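Side-chain contacts in universal stress protein (Archaeoglobus fulgidus, PDB 3LOQ), which binds adenosine monophosphate and, as a member of the universal stress protein A family, probably plays a nucleotide-linked part in stress responses: residues A[26-31]-A[115-120]; A[148-151]-A[156-159]. All blocks are in the same frame, centred on the assembly; numbering follows the deposited sequence.

Contact 1: A[26-31]-A[115-120]. With AMP (adenosine monophosphate), chain C.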
# COMPACT_ATOMS: atom_id res chain seq x y z
N LEU A 26 -8.95 -3.66 -4.37
CA LEU A 26 -9.65 -4.15 -3.19
C LEU A 26 -9.53 -3.12 -2.08
O LEU A 26 -8.41 -2.74 -1.71
CB LEU A 26 -9.06 -5.48 -2.70
CG LEU A 26 -9.81 -6.05 -1.50
CD1 LEU A 26 -11.30 -6.16 -1.82
CD2 LEU A 26 -9.25 -7.38 -1.08
N LEU A 27 -10.66 -2.67 -1.56
CA LEU A 27 -10.67 -1.70 -0.47
C LEU A 27 -11.33 -2.26 0.80
O LEU A 27 -12.55 -2.24 0.93
CB LEU A 27 -11.35 -0.39 -0.92
CG LEU A 27 -11.78 0.64 0.14
CD1 LEU A 27 -10.71 0.87 1.15
CD2 LEU A 27 -12.20 1.96 -0.50
N PRO A 28 -10.52 -2.76 1.74
CA PRO A 28 -11.06 -3.27 3.00
C PRO A 28 -11.51 -2.10 3.86
O PRO A 28 -10.89 -1.05 3.81
CB PRO A 28 -9.85 -3.93 3.67
CG PRO A 28 -8.82 -4.04 2.61
CD PRO A 28 -9.05 -2.88 1.70
N THR A 29 -12.58 -2.28 4.63
CA THR A 29 -12.98 -1.25 5.58
C THR A 29 -13.64 -1.83 6.83
O THR A 29 -14.50 -2.72 6.76
CB THR A 29 -13.90 -0.19 4.95
OG1 THR A 29 -14.32 0.74 5.96
CG2 THR A 29 -15.13 -0.84 4.32
N ASP A 30 -13.22 -1.32 7.98
CA ASP A 30 -13.91 -1.56 9.24
C ASP A 30 -14.76 -0.34 9.60
O ASP A 30 -15.17 -0.16 10.75
CB ASP A 30 -12.89 -1.84 10.34
CG ASP A 30 -11.93 -0.67 10.56
OD1 ASP A 30 -11.23 -0.66 11.59
OD2 ASP A 30 -11.90 0.25 9.70
N LEU A 31 -15.00 0.51 8.60
CA LEU A 31 -15.84 1.71 8.77
C LEU A 31 -15.16 2.83 9.56
O LEU A 31 -15.79 3.83 9.89
CB LEU A 31 -17.18 1.36 9.46
CG LEU A 31 -17.96 0.17 8.92
CD1 LEU A 31 -19.31 0.05 9.61
CD2 LEU A 31 -18.11 0.26 7.40
N VAL A 115 -7.37 -12.87 7.15
CA VAL A 115 -7.64 -14.01 6.29
C VAL A 115 -8.66 -13.68 5.22
O VAL A 115 -8.48 -14.02 4.06
CB VAL A 115 -8.15 -15.21 7.11
CG1 VAL A 115 -8.63 -16.33 6.18
CG2 VAL A 115 -7.06 -15.70 8.04
N GLU A 116 -9.73 -13.00 5.60
CA GLU A 116 -10.77 -12.69 4.62
C GLU A 116 -10.31 -11.68 3.57
O GLU A 116 -10.71 -11.75 2.41
CB GLU A 116 -12.07 -12.24 5.30
CG GLU A 116 -12.70 -13.30 6.20
CD GLU A 116 -12.93 -14.64 5.49
OE1 GLU A 116 -13.19 -14.65 4.27
OE2 GLU A 116 -12.86 -15.68 6.17
N ILE A 117 -9.46 -10.74 3.97
CA ILE A 117 -8.95 -9.76 3.03
C ILE A 117 -8.06 -10.47 2.02
O ILE A 117 -8.24 -10.31 0.81
CB ILE A 117 -8.20 -8.59 3.71
CG1 ILE A 117 -9.19 -7.67 4.45
CG2 ILE A 117 -7.43 -7.79 2.65
CD1 ILE A 117 -8.59 -6.77 5.54
N ILE A 118 -7.10 -11.25 2.51
CA ILE A 118 -6.20 -11.96 1.62
C ILE A 118 -7.01 -12.87 0.69
O ILE A 118 -6.75 -12.95 -0.50
CB ILE A 118 -5.20 -12.82 2.40
CG1 ILE A 118 -4.29 -11.94 3.25
CG2 ILE A 118 -4.36 -13.66 1.43
CD1 ILE A 118 -3.39 -11.10 2.42
N LYS A 119 -7.99 -13.56 1.25
CA LYS A 119 -8.81 -14.48 0.48
C LYS A 119 -9.44 -13.76 -0.71
O LYS A 119 -9.31 -14.21 -1.86
CB LYS A 119 -9.89 -15.11 1.37
CG LYS A 119 -10.71 -16.20 0.72
CD LYS A 119 -11.79 -16.71 1.68
CE LYS A 119 -12.93 -17.43 0.95
NZ LYS A 119 -14.17 -17.49 1.80
N ALA A 120 -10.09 -12.63 -0.42
CA ALA A 120 -10.74 -11.79 -1.43
C ALA A 120 -9.77 -11.21 -2.44
O ALA A 120 -10.15 -10.94 -3.58
CB ALA A 120 -11.54 -10.64 -0.74
P AMP C . -4.41 -1.74 11.46
O1P AMP C . -3.02 -2.19 11.10
O2P AMP C . -5.33 -2.78 12.07
O3P AMP C . -4.44 -0.40 12.16
O5' AMP C . -5.09 -1.46 10.02
C5' AMP C . -6.41 -0.90 9.99
C4' AMP C . -7.00 -1.26 8.65
O4' AMP C . -7.29 -2.65 8.61
C3' AMP C . -8.34 -0.61 8.45
O3' AMP C . -8.14 0.68 7.90
C2' AMP C . -8.99 -1.52 7.44
O2' AMP C . -8.46 -1.16 6.17
C1' AMP C . -8.45 -2.89 7.81
N9 AMP C . -9.47 -3.57 8.64
C8 AMP C . -9.42 -3.70 9.98
N7 AMP C . -10.51 -4.37 10.44
C5 AMP C . -11.28 -4.67 9.37
C6 AMP C . -12.55 -5.37 9.15
N6 AMP C . -13.25 -5.89 10.19
N1 AMP C . -13.00 -5.47 7.89
C2 AMP C . -12.32 -4.96 6.85
N3 AMP C . -11.15 -4.32 6.97
C4 AMP C . -10.59 -4.16 8.19
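L26 and P28 of strand 24-28 meet I117 and A120 of helix 113-121, which runs almost antiparallel to the strand at 169° between the short axes. These axes come within 9.8 Å of each other, a helix lying flat on a sheet. The pairing belongs to the layered alpha/beta fold of the universal stress proteins, and it shows how such a layer can double as the wall of a nucleotide pocket. L26 and P28 both point toward the helix and meet it through carbon. L26, its CG anti to the backbone N (chi1 -178°), sends CD2 to the carbonyl O of I117 at 3.6 Å and rests the same methyl against CB of A120. One turn nearer the ligand, I117 crosses P28 at about a right angle. Its CD1 sits 3.6 Å from CB of P28, while CG2 settles near CG of the proline ring. I127 of strand 126-130 touches both P28 and I117. The CD1 methyl of I117 serves two purposes, for it also lies 3.8 Å from N3 of the adenine. On the opposite face of the base, CB of D30 lies against C5 at 3.4 Å. The D30 carboxylate stays beside the imidazole part and the ribose, with OD2 3.9 Å from C3' and bonded to S32 OG. A glycine in place of D30 would probably leave the C5 and N7 part of that face uncovered by CB, and S32 OG without its carboxylate partner. P28 joins the pocket wall too: its CB lies 3.6 Å from N3, and its carbonyl O takes a weak hydrogen bond from AMP O2'. Next to the nucleotide the chain makes an ST turn, in which L31 N donates to T29 OG1 at 2.7 Å.

Contact 2: A[148-151]-A[156-159]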
# COMPACT_ATOMS: atom_id res chain seq x y z
N GLY A 148 -0.83 -7.82 9.12
CA GLY A 148 -1.23 -9.16 8.70
C GLY A 148 -1.35 -9.25 7.18
O GLY A 148 -0.77 -10.13 6.56
N VAL A 149 -2.12 -8.33 6.59
CA VAL A 149 -2.31 -8.29 5.14
C VAL A 149 -0.96 -8.11 4.44
O VAL A 149 -0.66 -8.81 3.48
CB VAL A 149 -3.28 -7.15 4.72
CG1 VAL A 149 -3.34 -6.97 3.18
CG2 VAL A 149 -4.66 -7.42 5.26
N LEU A 150 -0.15 -7.17 4.94
CA LEU A 150 1.14 -6.88 4.34
C LEU A 150 2.01 -8.11 4.37
O LEU A 150 2.82 -8.35 3.47
CB LEU A 150 1.84 -5.75 5.08
CG LEU A 150 1.49 -4.35 4.61
CD1 LEU A 150 1.77 -3.32 5.71
CD2 LEU A 150 2.25 -4.02 3.34
N HIS A 151 1.87 -8.90 5.42
CA HIS A 151 2.71 -10.08 5.57
C HIS A 151 2.35 -11.19 4.57
O HIS A 151 3.23 -11.83 4.02
CB HIS A 151 2.65 -10.63 6.99
CG HIS A 151 3.71 -11.65 7.26
ND1 HIS A 151 3.43 -12.99 7.37
CD2 HIS A 151 5.05 -11.52 7.39
CE1 HIS A 151 4.56 -13.65 7.59
NE2 HIS A 151 5.56 -12.78 7.61
N PRO A 156 0.07 -6.31 -4.52
CA PRO A 156 0.63 -5.18 -3.77
C PRO A 156 -0.38 -4.62 -2.78
O PRO A 156 -1.59 -4.76 -2.97
CB PRO A 156 0.92 -4.15 -4.86
CG PRO A 156 1.04 -4.94 -6.11
CD PRO A 156 0.03 -6.03 -5.96
N VAL A 157 0.15 -4.00 -1.73
CA VAL A 157 -0.64 -3.42 -0.66
C VAL A 157 -0.21 -1.97 -0.50
O VAL A 157 0.97 -1.70 -0.31
CB VAL A 157 -0.40 -4.17 0.67
CG1 VAL A 157 -1.20 -3.55 1.78
CG2 VAL A 157 -0.73 -5.67 0.50
N TYR A 158 -1.17 -1.06 -0.58
CA TYR A 158 -0.89 0.37 -0.59
C TYR A 158 -1.50 0.98 0.67
O TYR A 158 -2.73 0.97 0.83
CB TYR A 158 -1.52 0.99 -1.85
CG TYR A 158 -0.82 2.20 -2.43
CD1 TYR A 158 -1.06 2.60 -3.75
CD2 TYR A 158 0.07 2.96 -1.67
CE1 TYR A 158 -0.43 3.72 -4.29
CE2 TYR A 158 0.71 4.07 -2.20
CZ TYR A 158 0.45 4.44 -3.51
OH TYR A 158 1.07 5.55 -4.04
N ILE A 159 -0.66 1.48 1.58
CA ILE A 159 -1.13 1.99 2.88
C ILE A 159 -1.33 3.52 2.92
O ILE A 159 -0.40 4.29 2.64
CB ILE A 159 -0.19 1.58 4.03
CG1 ILE A 159 0.05 0.06 4.01
CG2 ILE A 159 -0.79 1.99 5.38
CD1 ILE A 159 -1.18 -0.74 4.35
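L150 leaves helix 145-152 neither straight at the strand nor away from it, but a chi1 of -87°, with CG opposite its own carbonyl carbon, swings the branched end over V157. With chi2 at 158°, the two methyls are set so that CD2 meets V157, 3.8 Å from its CB, and CD1 reaches on to I159. V157 answers with a fork of its own: CG1 stands anti to the backbone N (chi1 179°) and lies against CD2 of L150, whereas CG2 is turned to the neighbouring V149. There it meets CG1 of V149 at 4.0 Å, the two valines crossing at a slant. L150 and I159 approach differently, tip to tip, with CD1 of the leucine 4.1 Å from CD1 of the isoleucine. No hydrogen bond spans the two segments, and all four residues are buried. The general lesson is that of the beta-alpha-beta crossover: the chain leaves strand 126-130, passes through helices 136-142 and 145-152, and returns as the parallel neighbour 157-160, on whose face the second helix folds back. V149 bridges the return by also touching I127 and M129 of the first strand. I278 of helix 273-280 touches both L150 and I159, so the second half of the chain closes over the same apolar group. Y158, between V157 and I159, points from the other face of the sheet, where its ring meets F286 edge-to-face and its OH bonds T254 OG1.

How the contacts relate
Starting at the N terminus, strand 24-28 opens contact 1, which helix 113-121 closes some 84 residues later, after three strands and the helices 42-47 and 75-97. Contact 2 opens only afterwards and closes a short turn between helix 145-152 and strand 157-160, so the two follow in series, neither nested nor crossed. In space they join: CG2 of I117 lies 3.8 Å from CG2 of V149, bringing the two helices side by side on one sheet. Strand 126-130 lies between 24-28 and 157-160 and links them. Contact 1 ties helix 113-121 to strand 24-28 beside the nucleotide; contact 2 ties helix 145-152 to strand 157-160, which pairs with strand 285-288 of the second half.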